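Initiator protein NS1 (Human bocavirus, PDB 4KW3) probably recognises the viral replication origin through this N-terminal domain and nicks one DNA strand to start rolling-circle replication. Local coordinates at residues A[46-51]-A[63-68]; A[53-58]-A[229-234]; A[216-219]-A[224-227]. One frame throughout, in Å; residues are numbered along the deposited sequence.

Interaction 1 of 3, residues A[46-51]-A[63-68]; sequences MIQLRN and DDLLIS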
# COMPACT_ATOMS: atom_id res chain seq x y z
N MET A 46 17.88 -6.79 0.76
CA MET A 46 17.43 -6.00 1.90
C MET A 46 18.52 -5.82 2.94
O MET A 46 18.70 -4.73 3.49
CB MET A 46 16.19 -6.62 2.58
CG MET A 46 14.95 -6.75 1.70
SD MET A 46 14.50 -5.21 0.87
CE MET A 46 13.71 -4.32 2.20
N ILE A 47 19.26 -6.89 3.21
CA ILE A 47 20.35 -6.81 4.18
C ILE A 47 21.46 -5.85 3.74
O ILE A 47 21.91 -5.01 4.52
CB ILE A 47 20.94 -8.19 4.47
CG1 ILE A 47 19.87 -9.07 5.12
CG2 ILE A 47 22.15 -8.08 5.39
CD1 ILE A 47 20.32 -10.45 5.43
N GLN A 48 21.88 -5.99 2.49
CA GLN A 48 22.92 -5.15 1.92
C GLN A 48 22.53 -3.68 1.97
O GLN A 48 23.36 -2.80 2.20
CB GLN A 48 23.18 -5.57 0.48
CG GLN A 48 24.62 -5.50 0.07
CD GLN A 48 24.85 -6.25 -1.22
OE1 GLN A 48 24.07 -7.14 -1.57
NE2 GLN A 48 25.92 -5.89 -1.93
N LEU A 49 21.23 -3.43 1.80
CA LEU A 49 20.70 -2.08 1.78
C LEU A 49 20.97 -1.33 3.10
O LEU A 49 21.14 -0.11 3.07
CB LEU A 49 19.20 -2.09 1.50
CG LEU A 49 18.60 -0.71 1.26
CD1 LEU A 49 19.16 -0.15 -0.03
CD2 LEU A 49 17.11 -0.74 1.25
N ARG A 50 20.99 -2.07 4.22
CA ARG A 50 21.26 -1.48 5.54
C ARG A 50 22.58 -0.72 5.59
O ARG A 50 22.71 0.23 6.35
CB ARG A 50 21.30 -2.54 6.65
CG ARG A 50 20.04 -3.33 6.85
CD ARG A 50 20.13 -4.18 8.11
NE ARG A 50 18.89 -4.93 8.34
CZ ARG A 50 18.69 -6.19 7.96
NH1 ARG A 50 19.67 -6.87 7.38
NH2 ARG A 50 17.52 -6.79 8.19
N ASN A 51 23.55 -1.13 4.76
CA ASN A 51 24.90 -0.59 4.83
C ASN A 51 25.13 0.56 3.85
O ASN A 51 26.26 1.01 3.66
CB ASN A 51 25.93 -1.69 4.55
CG ASN A 51 25.68 -2.94 5.37
OD1 ASN A 51 25.41 -2.86 6.57
ND2 ASN A 51 25.76 -4.10 4.72
N ASP A 63 22.68 2.33 -5.58
CA ASP A 63 21.88 2.66 -6.76
C ASP A 63 21.39 1.41 -7.51
O ASP A 63 20.24 1.36 -7.93
CB ASP A 63 22.64 3.59 -7.69
CG ASP A 63 22.99 4.91 -7.04
OD1 ASP A 63 22.19 5.36 -6.18
OD2 ASP A 63 24.09 5.46 -7.36
N ASP A 64 22.26 0.41 -7.67
CA ASP A 64 21.89 -0.84 -8.35
C ASP A 64 20.92 -1.67 -7.55
O ASP A 64 19.90 -2.16 -8.07
CB ASP A 64 23.14 -1.68 -8.64
CG ASP A 64 23.98 -1.09 -9.74
OD1 ASP A 64 23.60 -0.02 -10.26
OD2 ASP A 64 25.04 -1.69 -10.05
N LEU A 65 21.24 -1.82 -6.27
CA LEU A 65 20.42 -2.53 -5.30
C LEU A 65 18.97 -2.04 -5.41
O LEU A 65 18.04 -2.83 -5.61
CB LEU A 65 21.01 -2.29 -3.92
CG LEU A 65 20.90 -3.31 -2.79
CD1 LEU A 65 21.20 -4.70 -3.32
CD2 LEU A 65 21.94 -2.93 -1.73
N LEU A 66 18.78 -0.72 -5.37
CA LEU A 66 17.46 -0.11 -5.50
C LEU A 66 16.83 -0.37 -6.86
O LEU A 66 15.63 -0.65 -6.94
CB LEU A 66 17.51 1.38 -5.19
CG LEU A 66 17.79 1.66 -3.72
CD1 LEU A 66 17.99 3.13 -3.50
CD2 LEU A 66 16.64 1.12 -2.86
N ILE A 67 17.62 -0.26 -7.92
CA ILE A 67 17.12 -0.63 -9.24
C ILE A 67 16.66 -2.10 -9.29
O ILE A 67 15.62 -2.40 -9.86
CB ILE A 67 18.16 -0.36 -10.36
CG1 ILE A 67 18.28 1.14 -10.60
CG2 ILE A 67 17.70 -0.95 -11.67
CD1 ILE A 67 16.94 1.76 -11.01
N SER A 68 17.38 -3.00 -8.61
CA SER A 68 17.00 -4.40 -8.73
C SER A 68 15.77 -4.68 -7.87
O SER A 68 15.03 -5.63 -8.11
CB SER A 68 18.14 -5.35 -8.36
OG SER A 68 18.34 -5.42 -6.96
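Leu65 reaches across from helix 60-69 and sets one methyl, CD2, on the flank of helix 43-49. That methyl lies 3.7 Å from Gln48 CB and approaches the backbone too, with Leu65 CD2 3.6 Å from Leu49 N, so the methyl packs against main chain as well as side chain. Gln48 crosses Leu65 obliquely: its CB and CG meet CD2, while the chain runs on extended beyond CG and takes the amide past the other methyl, with OE1 4.2 Å from Leu65 CD1. The aliphatic stem of Gln48 thus does the packing, and the Gln48 side chain also touches Ile61. Two antiparallel helices joined by the loop 50-59 form a helical hairpin here, at the periphery of the HUH-type nuclease domain. Leu49 has CG anti to its backbone N (chi1 -171°), which aims the branch at the neighbouring helix; its CD1 touches Leu66 CD2 at 4.0 Å and also comes within 4.3 Å of Leu65 CD2. Leu49 and Leu66 meet at about a right angle, methyl against methyl. Successive leucines of helix 60-69 therefore share one leucine of the other helix; Ser223 touches Leu49, and Ile219 touches Leu66. No hydrogen bond spans the two segments. Within helix 60-69, Ser68 OG turns back on its own helix and donates to Leu65 O at 2.9 Å, tilted 21° out of the carbonyl plane, while Ser68 O accepts from Arg72 NH1.

Interaction 2 of 3, residues A[53-58]-A[229-234]; sequences APHPDE and TSPDNW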
# COMPACT_ATOMS: atom_id res chain seq x y z
N ALA A 53 24.99 4.32 2.05
CA ALA A 53 25.10 5.74 2.37
C ALA A 53 23.89 6.47 1.81
O ALA A 53 23.44 6.17 0.71
CB ALA A 53 26.39 6.33 1.79
N PRO A 54 23.32 7.40 2.60
CA PRO A 54 22.23 8.28 2.16
C PRO A 54 22.68 9.24 1.07
O PRO A 54 23.88 9.54 0.98
CB PRO A 54 21.91 9.08 3.42
CG PRO A 54 23.24 9.17 4.12
CD PRO A 54 23.88 7.83 3.89
N HIS A 55 21.74 9.70 0.27
CA HIS A 55 22.05 10.77 -0.67
C HIS A 55 22.44 11.99 0.17
O HIS A 55 21.98 12.13 1.31
CB HIS A 55 20.83 11.07 -1.54
CG HIS A 55 20.58 10.03 -2.59
ND1 HIS A 55 19.56 9.11 -2.49
CD2 HIS A 55 21.24 9.75 -3.73
CE1 HIS A 55 19.58 8.32 -3.55
NE2 HIS A 55 20.60 8.68 -4.31
N PRO A 56 23.28 12.88 -0.39
CA PRO A 56 23.79 12.90 -1.77
C PRO A 56 25.17 12.24 -1.93
O PRO A 56 25.82 12.45 -2.95
CB PRO A 56 23.92 14.39 -2.05
CG PRO A 56 24.25 15.00 -0.64
CD PRO A 56 23.90 13.95 0.41
N ASP A 57 25.62 11.49 -0.94
CA ASP A 57 26.82 10.67 -1.07
C ASP A 57 26.73 9.74 -2.28
O ASP A 57 25.66 9.21 -2.59
CB ASP A 57 27.01 9.83 0.19
CG ASP A 57 27.19 10.68 1.42
OD1 ASP A 57 27.90 11.72 1.33
OD2 ASP A 57 26.58 10.34 2.46
N GLU A 58 27.85 9.58 -2.97
CA GLU A 58 27.98 8.61 -4.05
C GLU A 58 27.89 7.22 -3.46
O GLU A 58 28.59 6.94 -2.50
CB GLU A 58 29.35 8.76 -4.71
CG GLU A 58 29.53 8.05 -6.03
CD GLU A 58 30.99 7.84 -6.41
OE1 GLU A 58 31.89 8.00 -5.55
OE2 GLU A 58 31.22 7.56 -7.60
N THR A 229 15.18 7.47 -1.38
CA THR A 229 14.62 8.56 -2.20
C THR A 229 15.71 9.29 -2.92
O THR A 229 16.70 9.71 -2.30
CB THR A 229 13.83 9.60 -1.33
OG1 THR A 229 12.88 8.91 -0.51
CG2 THR A 229 13.13 10.65 -2.19
N SER A 230 15.56 9.43 -4.23
CA SER A 230 16.52 10.20 -5.02
C SER A 230 16.28 11.70 -4.86
O SER A 230 15.14 12.14 -4.72
CB SER A 230 16.48 9.77 -6.48
OG SER A 230 15.21 10.04 -7.04
N PRO A 231 17.35 12.49 -4.87
CA PRO A 231 17.30 13.92 -4.52
C PRO A 231 16.24 14.75 -5.23
O PRO A 231 15.56 15.50 -4.55
CB PRO A 231 18.70 14.38 -4.86
CG PRO A 231 19.52 13.18 -4.53
CD PRO A 231 18.74 12.01 -4.99
N ASP A 232 16.04 14.58 -6.53
CA ASP A 232 14.96 15.28 -7.24
C ASP A 232 13.54 14.95 -6.75
O ASP A 232 12.56 15.61 -7.10
CB ASP A 232 15.04 14.97 -8.73
CG ASP A 232 16.29 15.51 -9.36
OD1 ASP A 232 16.95 16.37 -8.74
OD2 ASP A 232 16.62 15.07 -10.48
N ASN A 233 13.42 13.92 -5.93
CA ASN A 233 12.11 13.52 -5.45
C ASN A 233 11.94 13.71 -3.95
O ASN A 233 11.01 13.18 -3.34
CB ASN A 233 11.85 12.08 -5.86
CG ASN A 233 11.78 11.93 -7.36
OD1 ASN A 233 10.73 12.18 -7.96
ND2 ASN A 233 12.90 11.56 -8.00
N TRP A 234 12.81 14.51 -3.36
CA TRP A 234 12.76 14.73 -1.93
C TRP A 234 11.80 15.84 -1.57
O TRP A 234 11.87 16.94 -2.12
CB TRP A 234 14.13 15.06 -1.40
CG TRP A 234 14.17 15.16 0.07
CD1 TRP A 234 14.14 16.31 0.82
CD2 TRP A 234 14.27 14.07 0.99
NE1 TRP A 234 14.23 15.99 2.15
CE2 TRP A 234 14.30 14.62 2.28
CE3 TRP A 234 14.34 12.68 0.84
CZ2 TRP A 234 14.41 13.84 3.42
CZ3 TRP A 234 14.44 11.89 1.98
CH2 TRP A 234 14.48 12.47 3.25
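His55 holds CG anti to its carbonyl carbon and beside its backbone N (chi1 -75°), and chi2 of 105° turns the imidazole so that one face receives Pro231. The contact joins two irregular pieces of the HUH-type nuclease domain: the loop between helices 43-49 and 60-69, and the connection that leaves helix 225-228 for strand 241-247. The peptide bond before Pro56 is cis, which turns the chain just after the histidine. Pro231 CD stands 3.5 Å above the plane of the His55 ring, over its centre, a face-on CH-pi contact. CG of the same proline leans toward the root of the ring, lying 3.9 Å from His55 CB, and the two side chains cross at about a right angle. Ser230 CA makes a second, off-centre CH-pi contact, nearest to His55 CE1 at 3.9 Å. The ND1 side of the ring meets backbone oxygens: His55 ND1 lies 2.9 Å from Thr229 O and has a weak hydrogen bond to Asp226 O, the carbonyl that also takes the backbone N-H of His55. Beyond the touching carbonyl, the Thr229 hydroxyl turns back to the preceding helix 225-228, where its main partner is Pro225 O. Helix 60-69 borders the histidine too, through Arg62 and Asp63. The second segment is shaped by its own bonds. Around the 3-10 turn at 231-232, Asn233 N reaches back to Ser230 O at 2.8 Å, while Glu254 OE2 takes the N-H of Ser230. The asparagine side chain closes the same turn: Asn233 ND2 donates to Ser230 OG at 2.9 Å, with an N-H...O angle of 147° and the hydroxyl oxygen tilted from the amide plane.

Interaction 3 of 3, residues A[216-219]-A[224-227]; sequences NRCI and KPDV
Arg217 and Pro225 meet backbone to ring where the chain, leaving strand 216-217, doubles back into helix 225-228. The nearest backbone approach is Cys218 CA to Pro225 CA at 4.6 Å. Lys224 is the N-cap residue, its carbonyl O accepting Val227 N at 2.9 Å, and Pro225 opens the first turn. No conventional hydrogen bond joins the segments; instead Pro225 CA points its hydrogen at Arg217 O, 3.1 Å away, with an angle of 145° at the hydrogen. The proline ring then lies along the strand end. Its CB is 3.6 Å from Arg217 O and 4.1 Å from Asn216 CB, while Pro225 CG faces Cys218 CB at 4.3 Å. With chi1 at 180° the sulfur of Cys218 stands opposite its own backbone N, which carries it past the proline to put SG within 4.4 Å of Lys224 C. The polar ends of the neighbours serve other elements: Asn216 OD1 accepts from Phe235 N, and Arg217 NE donates to Cys228 O at the end of the helix. Asn216 and Cys218 both bond through their backbones to Tyr242, whose strand runs parallel to 216-217. Strand, short helix and parallel strand make a beta-alpha-beta unit at the sheet of the HUH-type nuclease, with the Cys218 side chain about 8 Å from that of Glu108, a predicted ligand of the divalent metal.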
# COMPACT_ATOMS: atom_id res chain seq x y z
N ASN A 216 8.36 10.98 1.27
CA ASN A 216 9.60 10.41 0.76
C ASN A 216 9.49 8.90 0.86
O ASN A 216 8.69 8.37 1.63
CB ASN A 216 10.80 10.94 1.52
CG ASN A 216 10.91 12.46 1.42
OD1 ASN A 216 10.75 13.03 0.34
ND2 ASN A 216 11.21 13.11 2.55
N ARG A 217 10.27 8.19 0.04
CA ARG A 217 10.24 6.75 0.06
C ARG A 217 11.12 6.14 1.13
O ARG A 217 12.25 6.59 1.35
CB ARG A 217 10.64 6.15 -1.28
CG ARG A 217 10.31 4.66 -1.35
CD ARG A 217 10.53 4.08 -2.71
NE ARG A 217 11.92 4.14 -3.10
CZ ARG A 217 12.43 3.39 -4.07
NH1 ARG A 217 11.63 2.55 -4.69
NH2 ARG A 217 13.72 3.48 -4.40
N CYS A 218 10.59 5.08 1.75
CA CYS A 218 11.39 4.22 2.60
C CYS A 218 10.90 2.77 2.48
O CYS A 218 9.75 2.48 2.78
CB CYS A 218 11.30 4.68 4.05
SG CYS A 218 12.26 3.65 5.11
N ILE A 219 11.75 1.87 2.00
CA ILE A 219 11.32 0.47 1.76
C ILE A 219 11.66 -0.53 2.87
O ILE A 219 11.37 -1.71 2.74
CB ILE A 219 11.83 -0.08 0.41
CG1 ILE A 219 13.36 -0.13 0.38
CG2 ILE A 219 11.28 0.74 -0.77
CD1 ILE A 219 13.88 -0.64 -0.92
N LYS A 224 16.63 4.12 5.45
CA LYS A 224 16.31 5.53 5.66
C LYS A 224 15.80 6.15 4.37
O LYS A 224 16.22 5.76 3.27
CB LYS A 224 17.55 6.31 6.14
CG LYS A 224 18.20 5.78 7.40
CD LYS A 224 17.33 6.03 8.63
CE LYS A 224 18.02 5.60 9.93
NZ LYS A 224 17.36 6.15 11.14
N PRO A 225 14.89 7.11 4.49
CA PRO A 225 14.29 7.77 3.34
C PRO A 225 15.33 8.44 2.44
O PRO A 225 15.17 8.45 1.22
CB PRO A 225 13.40 8.84 3.96
CG PRO A 225 13.11 8.36 5.31
CD PRO A 225 14.28 7.55 5.76
N ASP A 226 16.36 9.02 3.04
CA ASP A 226 17.39 9.68 2.25
C ASP A 226 18.31 8.67 1.51
O ASP A 226 19.09 9.06 0.63
CB ASP A 226 18.17 10.72 3.07
CG ASP A 226 18.73 10.14 4.34
OD1 ASP A 226 18.24 9.07 4.76
OD2 ASP A 226 19.65 10.75 4.90
N VAL A 227 18.20 7.39 1.87
CA VAL A 227 18.75 6.33 1.04
C VAL A 227 17.79 5.95 -0.10
O VAL A 227 18.19 5.84 -1.25
CB VAL A 227 19.12 5.07 1.86
CG1 VAL A 227 19.50 3.91 0.94
CG2 VAL A 227 20.25 5.37 2.81

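The three contacts lie on the same side of the chain's centre and touch one another in pairs. Interaction 3 sits nearest that centre and touches the sheet, holding strand to helix through a proline and a CA-H...O contact; all three are partly buried, interactions 1 and 2 farther out. Interaction 1 is mainly aliphatic, with no hydrogen bond across it, and its Leu49 and Leu66 pack on Ile219 of interaction 3. Interaction 2 replaces leucine methyls by an imidazole face and backbone oxygens, and its His55 bonds to Asp226 of helix 225-228, which interaction 3 joins to the strand. Residues 53-58 continue into the helix bearing 63-68, so His55 and Asp63 come close.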